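ML032222a iGluR (Mnemiopsis leidyi, PDB 4YKI) binds glycine in the ligand-binding domain of an ionotropic glutamate receptor subunit, probably helping to open a glycine-activated ion channel. Local coordinates at residues F108-E120 / L178-L192. Residues are numbered along the deposited sequence; the frame is centred on the assembly and turned at random.
Sequences FMDAGIKAVVKGE and LRGGLFVFIDEGPVL. With MG (magnesium ion), chain D; GLY (glycine), chain E.
Val116 meets Leu178 at about a right angle, its CG2 lying 3.8 Å from Leu178 CD2. The other methyl, CG1, reaches tip to tip toward CD1 of Leu192. These contacts tie helices 171-179 and 189-195 to an antiparallel strand pair, 109-118 with 183-188, in the periplasmic-binding-protein-like fold of the domain. On the other face, Ala115 CB packs on Ile186 CG1, and Val117 CG2 on Val184 CG2. A G1 beta bulge closes the ladder, Leu182 and Phe183 sharing Lys118 as their partner and Leu182 taking the positive phi; Gly181, just before, takes the chain out of helix 171-179. CG of Lys118 is anti to the backbone N (chi1 176°) and the chain beyond is extended, which carries it past Leu178 O and alongside Gly181 CA. Its NZ then gives a hydrogen bond to Arg179 O at 2.7 Å and a salt bridge to Asp201. A leucine here would probably leave both Arg179 O and the Asp201 carboxylate without this partner. At the far end the CB of Glu188 points away from strand 109-118, and its carboxylate lies in the glycine pocket. Glu188 OE1 accepts a hydrogen bond from N of the bound glycine at 2.7 Å. One residue on, Gly189 N bonds Gly112 O at 2.9 Å, nearly straight (169° at the hydrogen).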
ATOM      1  N   PHE B 108       4.481  -2.849  -2.178  1.00 13.93           N
ATOM      2  CA  PHE B 108       3.880  -3.795  -3.105  1.00 15.47           C
ATOM      3  C   PHE B 108       2.858  -4.778  -2.523  1.00 13.96           C
ATOM      4  O   PHE B 108       2.287  -5.542  -3.279  1.00 15.52           O
ATOM      5  CB  PHE B 108       4.972  -4.545  -3.896  1.00 16.35           C
ATOM      6  CG  PHE B 108       5.880  -5.427  -3.057  1.00 17.12           C
ATOM      7  CD1 PHE B 108       5.571  -6.771  -2.846  1.00 17.85           C
ATOM      8  CD2 PHE B 108       7.063  -4.936  -2.518  1.00 19.44           C
ATOM      9  CE1 PHE B 108       6.414  -7.598  -2.088  1.00 19.17           C
ATOM     10  CE2 PHE B 108       7.908  -5.755  -1.767  1.00 18.39           C
ATOM     11  CZ  PHE B 108       7.574  -7.082  -1.540  1.00 19.27           C
ATOM     12  N   MET B 109       2.583  -4.751  -1.225  1.00 14.01           N
ATOM     13  CA  MET B 109       1.601  -5.687  -0.653  1.00 13.91           C
ATOM     14  C   MET B 109       1.109  -5.259   0.726  1.00 13.47           C
ATOM     15  O   MET B 109       1.873  -5.163   1.674  1.00 14.16           O
ATOM     16  CB  MET B 109       2.205  -7.093  -0.551  1.00 14.89           C
ATOM     17  CG  MET B 109       1.214  -8.144  -0.118  1.00 14.63           C
ATOM     18  SD  MET B 109       1.901  -9.814  -0.086  1.00 16.88           S
ATOM     19  CE  MET B 109       2.304 -10.051  -1.779  1.00 17.77           C
ATOM     20  N   ASP B 110      -0.193  -5.062   0.872  1.00 12.99           N
ATOM     21  CA  ASP B 110      -0.797  -4.837   2.178  1.00 13.45           C
ATOM     22  C   ASP B 110      -0.661  -6.106   2.999  1.00 14.41           C
ATOM     23  O   ASP B 110      -0.820  -7.201   2.490  1.00 15.54           O
ATOM     24  CB  ASP B 110      -2.319  -4.519   2.049  1.00 14.71           C
ATOM     25  CG  ASP B 110      -2.654  -3.037   1.842  1.00 15.57           C
ATOM     26  OD1 ASP B 110      -1.765  -2.225   1.499  1.00 14.25           O
ATOM     27  OD2 ASP B 110      -3.862  -2.717   1.986  1.00 17.31           O
ATOM     28  N   ALA B 111      -0.419  -5.932   4.285  1.00 13.48           N
ATOM     29  CA  ALA B 111      -0.329  -7.054   5.202  1.00 13.36           C
ATOM     30  C   ALA B 111      -0.813  -6.624   6.579  1.00 13.85           C
ATOM     31  O   ALA B 111      -0.870  -5.428   6.909  1.00 14.73           O
ATOM     32  CB  ALA B 111       1.109  -7.584   5.272  1.00 14.06           C
ATOM     33  N   GLY B 112      -1.183  -7.622   7.365  1.00 13.99           N
ATOM     34  CA  GLY B 112      -1.578  -7.429   8.738  1.00 13.22           C
ATOM     35  C   GLY B 112      -0.898  -8.447   9.623  1.00 12.30           C
ATOM     36  O   GLY B 112      -0.295  -9.413   9.148  1.00 13.19           O
ATOM     37  N   ILE B 113      -0.978  -8.203  10.929  1.00 12.19           N
ATOM     38  CA  ILE B 113      -0.574  -9.190  11.921  1.00 12.60           C
ATOM     39  C   ILE B 113      -1.663 -10.238  12.062  1.00 13.03           C
ATOM     40  O   ILE B 113      -2.856  -9.912  12.118  1.00 14.05           O
ATOM     41  CB  ILE B 113      -0.262  -8.523  13.285  1.00 13.28           C
ATOM     42  CG1 ILE B 113       0.859  -7.480  13.150  1.00 14.02           C
ATOM     43  CG2 ILE B 113       0.106  -9.562  14.333  1.00 13.45           C
ATOM     44  CD1 ILE B 113       2.163  -8.041  12.595  1.00 13.94           C
ATOM     45  N   LYS B 114      -1.241 -11.503  12.063  1.00 12.57           N
ATOM     46  CA  LYS B 114      -2.143 -12.637  12.182  1.00 13.51           C
ATOM     47  C   LYS B 114      -1.626 -13.600  13.253  1.00 12.93           C
ATOM     48  O   LYS B 114      -0.446 -13.939  13.278  1.00 13.44           O
ATOM     49  CB  LYS B 114      -2.261 -13.372  10.845  1.00 15.36           C
ATOM     50  CG  LYS B 114      -3.247 -14.522  10.915  1.00 18.12           C
ATOM     51  CD  LYS B 114      -3.435 -15.218   9.608  1.00 24.29           C
ATOM     52  CE  LYS B 114      -4.522 -16.285   9.694  1.00 27.36           C
ATOM     53  NZ  LYS B 114      -5.862 -15.743  10.082  1.00 29.44           N
ATOM     54  N   ALA B 115      -2.527 -14.046  14.118  1.00 12.30           N
ATOM     55  CA  ALA B 115      -2.220 -15.057  15.116  1.00 12.50           C
ATOM     56  C   ALA B 115      -2.892 -16.357  14.751  1.00 12.25           C
ATOM     57  O   ALA B 115      -4.054 -16.382  14.352  1.00 14.00           O
ATOM     58  CB  ALA B 115      -2.663 -14.617  16.502  1.00 13.72           C
ATOM     59  N   VAL B 116      -2.142 -17.438  14.898  1.00 11.97           N
ATOM     60  CA  VAL B 116      -2.644 -18.778  14.622  1.00 12.47           C
ATOM     61  C   VAL B 116      -2.327 -19.691  15.796  1.00 13.33           C
ATOM     62  O   VAL B 116      -1.423 -19.430  16.567  1.00 12.87           O
ATOM     63  CB  VAL B 116      -2.065 -19.374  13.303  1.00 13.30           C
ATOM     64  CG1 VAL B 116      -2.488 -18.534  12.110  1.00 14.90           C
ATOM     65  CG2 VAL B 116      -0.556 -19.504  13.370  1.00 14.59           C
ATOM     66  N   VAL B 117      -3.086 -20.770  15.888  1.00 13.48           N
ATOM     67  CA  VAL B 117      -3.070 -21.651  17.044  1.00 14.19           C
ATOM     68  C   VAL B 117      -3.201 -23.116  16.619  1.00 13.53           C
ATOM     69  O   VAL B 117      -3.962 -23.454  15.704  1.00 13.71           O
ATOM     70  CB  VAL B 117      -4.202 -21.269  18.062  1.00 14.69           C
ATOM     71  CG1 VAL B 117      -5.580 -21.420  17.462  1.00 16.70           C
ATOM     72  CG2 VAL B 117      -4.073 -22.064  19.360  1.00 16.29           C
ATOM     73  N   LYS B 118      -2.471 -23.980  17.317  1.00 13.32           N
ATOM     74  CA  LYS B 118      -2.701 -25.418  17.252  1.00 13.91           C
ATOM     75  C   LYS B 118      -3.097 -25.919  18.630  1.00 15.08           C
ATOM     76  O   LYS B 118      -2.440 -25.615  19.621  1.00 14.88           O
ATOM     77  CB  LYS B 118      -1.449 -26.145  16.752  1.00 16.00           C
ATOM     78  CG  LYS B 118      -1.582 -27.649  16.749  1.00 16.93           C
ATOM     79  CD  LYS B 118      -0.444 -28.341  16.027  1.00 17.90           C
ATOM     80  CE  LYS B 118      -0.514 -29.835  16.273  1.00 20.83           C
ATOM     81  NZ  LYS B 118       0.437 -30.550  15.398  1.00 22.46           N
ATOM     82  N   GLY B 119      -4.206 -26.635  18.700  1.00 14.36           N
ATOM     83  CA  GLY B 119      -4.671 -27.196  19.954  1.00 14.57           C
ATOM     84  C   GLY B 119      -6.105 -27.670  19.864  1.00 14.06           C
ATOM     85  O   GLY B 119      -6.966 -27.006  19.286  1.00 14.87           O
ATOM     86  N   GLU B 120      -6.349 -28.826  20.473  1.00 14.04           N
ATOM     87  CA  GLU B 120      -7.701 -29.303  20.690  1.00 13.86           C
ATOM     88  C   GLU B 120      -8.261 -28.679  21.977  1.00 13.80           C
ATOM     89  O   GLU B 120      -7.507 -28.139  22.807  1.00 14.12           O
ATOM     90  CB  GLU B 120      -7.731 -30.836  20.765  1.00 15.11           C
ATOM     91  CG  GLU B 120      -7.271 -31.495  19.447  1.00 16.85           C
ATOM     92  CD  GLU B 120      -7.120 -33.015  19.508  1.00 18.09           C
ATOM     93  OE1 GLU B 120      -7.407 -33.604  20.559  1.00 19.36           O
ATOM     94  OE2 GLU B 120      -6.747 -33.618  18.478  1.00 19.48           O
ATOM     95  N   LEU B 178       5.048 -24.102  16.699  1.00 13.75           N
ATOM     96  CA  LEU B 178       3.609 -24.131  16.475  1.00 14.22           C
ATOM     97  C   LEU B 178       3.116 -25.564  16.233  1.00 14.49           C
ATOM     98  O   LEU B 178       2.111 -26.001  16.809  1.00 14.74           O
ATOM     99  CB  LEU B 178       3.261 -23.255  15.278  1.00 13.82           C
ATOM    100  CG  LEU B 178       1.805 -23.293  14.823  1.00 14.17           C
ATOM    101  CD1 LEU B 178       0.854 -22.713  15.854  1.00 15.67           C
ATOM    102  CD2 LEU B 178       1.676 -22.569  13.519  1.00 14.91           C
ATOM    103  N   ARG B 179       3.817 -26.305  15.384  1.00 14.88           N
ATOM    104  CA  ARG B 179       3.417 -27.672  15.037  1.00 15.50           C
ATOM    105  C   ARG B 179       3.533 -28.613  16.229  1.00 16.10           C
ATOM    106  O   ARG B 179       2.873 -29.668  16.263  1.00 17.56           O
ATOM    107  CB  ARG B 179       4.235 -28.178  13.847  1.00 17.13           C
ATOM    108  CG  ARG B 179       3.803 -27.541  12.552  1.00 16.41           C
ATOM    109  CD  ARG B 179       4.681 -27.940  11.366  1.00 17.24           C
ATOM    110  NE  ARG B 179       4.138 -27.411  10.129  1.00 18.01           N
ATOM    111  CZ  ARG B 179       4.845 -27.191   9.021  1.00 17.57           C
ATOM    112  NH1 ARG B 179       6.148 -27.441   8.992  1.00 19.95           N
ATOM    113  NH2 ARG B 179       4.237 -26.719   7.959  1.00 19.68           N
ATOM    114  N   GLY B 180       4.348 -28.252  17.200  1.00 16.04           N
ATOM    115  CA  GLY B 180       4.426 -29.014  18.427  1.00 18.04           C
ATOM    116  C   GLY B 180       3.184 -28.959  19.291  1.00 18.37           C
ATOM    117  O   GLY B 180       3.045 -29.784  20.210  1.00 19.71           O
ATOM    118  N   GLY B 181       2.294 -28.008  19.024  1.00 15.95           N
ATOM    119  CA  GLY B 181       0.988 -27.956  19.668  1.00 15.39           C
ATOM    120  C   GLY B 181       0.882 -27.065  20.885  1.00 15.33           C
ATOM    121  O   GLY B 181       1.880 -26.660  21.470  1.00 14.56           O
ATOM    122  N   LEU B 182      -0.358 -26.770  21.257  1.00 14.86           N
ATOM    123  CA  LEU B 182      -0.672 -25.905  22.381  1.00 14.40           C
ATOM    124  C   LEU B 182       0.133 -24.601  22.361  1.00 12.84           C
ATOM    125  O   LEU B 182       0.708 -24.168  23.365  1.00 14.23           O
ATOM    126  CB  LEU B 182      -0.518 -26.678  23.704  1.00 16.25           C
ATOM    127  CG  LEU B 182      -1.526 -27.825  23.877  1.00 15.67           C
ATOM    128  CD1 LEU B 182      -1.131 -28.683  25.077  1.00 20.25           C
ATOM    129  CD2 LEU B 182      -2.928 -27.299  24.031  1.00 18.77           C
ATOM    130  N   PHE B 183       0.115 -23.970  21.195  1.00 13.42           N
ATOM    131  CA  PHE B 183       0.969 -22.833  20.937  1.00 13.37           C
ATOM    132  C   PHE B 183       0.239 -21.848  20.027  1.00 14.84           C
ATOM    133  O   PHE B 183      -0.501 -22.271  19.097  1.00 14.47           O
ATOM    134  CB  PHE B 183       2.285 -23.295  20.301  1.00 13.87           C
ATOM    135  CG  PHE B 183       3.359 -22.228  20.293  1.00 13.96           C
ATOM    136  CD1 PHE B 183       4.060 -21.944  21.446  1.00 14.59           C
ATOM    137  CD2 PHE B 183       3.620 -21.480  19.147  1.00 13.46           C
ATOM    138  CE1 PHE B 183       5.022 -20.961  21.464  1.00 15.34           C
ATOM    139  CE2 PHE B 183       4.596 -20.479  19.164  1.00 14.23           C
ATOM    140  CZ  PHE B 183       5.296 -20.234  20.305  1.00 14.66           C
ATOM    141  N   VAL B 184       0.408 -20.556  20.316  1.00 12.43           N
ATOM    142  CA  VAL B 184      -0.051 -19.485  19.448  1.00 12.47           C
ATOM    143  C   VAL B 184       1.183 -18.749  18.886  1.00 11.75           C
ATOM    144  O   VAL B 184       2.028 -18.228  19.641  1.00 12.69           O
ATOM    145  CB  VAL B 184      -0.938 -18.468  20.199  1.00 12.33           C
ATOM    146  CG1 VAL B 184      -1.333 -17.303  19.280  1.00 12.72           C
ATOM    147  CG2 VAL B 184      -2.187 -19.124  20.755  1.00 13.00           C
ATOM    148  N   PHE B 185       1.278 -18.695  17.568  1.00 11.85           N
ATOM    149  CA  PHE B 185       2.330 -17.969  16.876  1.00 11.93           C
ATOM    150  C   PHE B 185       1.707 -16.721  16.276  1.00 11.56           C
ATOM    151  O   PHE B 185       0.704 -16.798  15.574  1.00 12.54           O
ATOM    152  CB  PHE B 185       2.955 -18.871  15.805  1.00 12.16           C
ATOM    153  CG  PHE B 185       4.018 -18.205  14.949  1.00 12.00           C
ATOM    154  CD1 PHE B 185       4.900 -17.274  15.469  1.00 12.63           C
ATOM    155  CD2 PHE B 185       4.132 -18.542  13.618  1.00 12.68           C
ATOM    156  CE1 PHE B 185       5.865 -16.690  14.639  1.00 12.46           C
ATOM    157  CE2 PHE B 185       5.091 -17.957  12.815  1.00 12.98           C
ATOM    158  CZ  PHE B 185       5.938 -17.028  13.339  1.00 13.83           C
ATOM    159  N   ILE B 186       2.302 -15.569  16.578  1.00 11.46           N
ATOM    160  CA  ILE B 186       1.815 -14.280  16.106  1.00 11.91           C
ATOM    161  C   ILE B 186       2.814 -13.755  15.087  1.00 11.23           C
ATOM    162  O   ILE B 186       3.969 -13.504  15.439  1.00 12.06           O
ATOM    163  CB  ILE B 186       1.698 -13.268  17.280  1.00 11.88           C
ATOM    164  CG1 ILE B 186       0.804 -13.824  18.398  1.00 13.01           C
ATOM    165  CG2 ILE B 186       1.177 -11.907  16.782  1.00 13.31           C
ATOM    166  CD1 ILE B 186       0.825 -13.011  19.697  1.00 16.43           C
ATOM    167  N   ASP B 187       2.378 -13.605  13.845  1.00 11.09           N
ATOM    168  CA  ASP B 187       3.276 -13.184  12.769  1.00 11.67           C
ATOM    169  C   ASP B 187       2.488 -12.414  11.703  1.00 10.73           C
ATOM    170  O   ASP B 187       1.634 -11.602  12.059  1.00 11.93           O
ATOM    171  CB  ASP B 187       4.085 -14.365  12.198  1.00 12.03           C
ATOM    172  CG  ASP B 187       5.341 -13.891  11.479  1.00 11.80           C
ATOM    173  OD1 ASP B 187       6.320 -13.521  12.184  1.00 12.40           O
ATOM    174  OD2 ASP B 187       5.324 -13.838  10.231  1.00 12.52           O
ATOM    175  N   GLU B 188       2.786 -12.649  10.421  1.00 11.86           N
ATOM    176  CA  GLU B 188       2.290 -11.813   9.328  1.00 11.40           C
ATOM    177  C   GLU B 188       1.395 -12.630   8.403  1.00 11.56           C
ATOM    178  O   GLU B 188       1.737 -13.734   8.009  1.00 12.76           O
ATOM    179  CB  GLU B 188       3.469 -11.194   8.556  1.00 11.41           C
ATOM    180  CG  GLU B 188       4.396 -10.384   9.442  1.00 11.90           C
ATOM    181  CD  GLU B 188       5.577  -9.777   8.709  1.00 11.57           C
ATOM    182  OE1 GLU B 188       5.918 -10.246   7.595  1.00 11.92           O
ATOM    183  OE2 GLU B 188       6.203  -8.852   9.296  1.00 12.86           O
ATOM    184  N   GLY B 189       0.268 -12.040   8.028  1.00 12.35           N
ATOM    185  CA  GLY B 189      -0.738 -12.724   7.243  1.00 12.72           C
ATOM    186  C   GLY B 189      -0.234 -13.485   6.022  1.00 12.67           C
ATOM    187  O   GLY B 189      -0.501 -14.672   5.877  1.00 13.12           O
ATOM    188  N   PRO B 190       0.472 -12.825   5.107  1.00 12.59           N
ATOM    189  CA  PRO B 190       0.825 -13.521   3.860  1.00 12.88           C
ATOM    190  C   PRO B 190       1.815 -14.665   4.076  1.00 13.19           C
ATOM    191  O   PRO B 190       1.759 -15.701   3.412  1.00 13.61           O
ATOM    192  CB  PRO B 190       1.432 -12.401   3.005  1.00 13.93           C
ATOM    193  CG  PRO B 190       0.793 -11.137   3.555  1.00 13.66           C
ATOM    194  CD  PRO B 190       0.702 -11.375   5.020  1.00 12.41           C
ATOM    195  N   VAL B 191       2.728 -14.488   5.031  1.00 12.12           N
ATOM    196  CA  VAL B 191       3.721 -15.496   5.351  1.00 12.78           C
ATOM    197  C   VAL B 191       3.044 -16.727   5.940  1.00 13.29           C
ATOM    198  O   VAL B 191       3.355 -17.866   5.581  1.00 13.08           O
ATOM    199  CB  VAL B 191       4.775 -14.916   6.331  1.00 12.09           C
ATOM    200  CG1 VAL B 191       5.731 -15.978   6.839  1.00 12.90           C
ATOM    201  CG2 VAL B 191       5.553 -13.787   5.649  1.00 13.32           C
ATOM    202  N   LEU B 192       2.118 -16.514   6.855  1.00 12.76           N
ATOM    203  CA  LEU B 192       1.404 -17.626   7.460  1.00 13.06           C
ATOM    204  C   LEU B 192       0.490 -18.289   6.448  1.00 14.08           C
ATOM    205  O   LEU B 192       0.401 -19.527   6.428  1.00 15.77           O
ATOM    206  CB  LEU B 192       0.627 -17.163   8.691  1.00 13.89           C
ATOM    207  CG  LEU B 192       1.507 -16.650   9.824  1.00 13.75           C
ATOM    208  CD1 LEU B 192       0.674 -16.276  11.043  1.00 19.10           C
ATOM    209  CD2 LEU B 192       2.566 -17.650  10.200  1.00 18.46           C
TER
HETATM  210 MG    MG D 302      -1.263  -0.754   0.129  0.68 10.09          MG
HETATM  211  N   GLY E 301       8.527  -9.582   7.141  1.00 13.64           N
HETATM  212  CA  GLY E 301       9.255  -9.575   8.431  1.00 11.95           C
HETATM  213  C   GLY E 301       9.903  -8.251   8.760  1.00 11.26           C
HETATM  214  O   GLY E 301      10.447  -8.139   9.880  1.00 10.56           O
HETATM  215  OXT GLY E 301       9.897  -7.334   7.911  1.00 11.53           O
HETATM  216  O   HOH W   1      -2.213   0.783   1.215  1.00 13.77           O
HETATM  217  O   HOH W   2      -0.135  -2.145  -0.985  1.00 13.61           O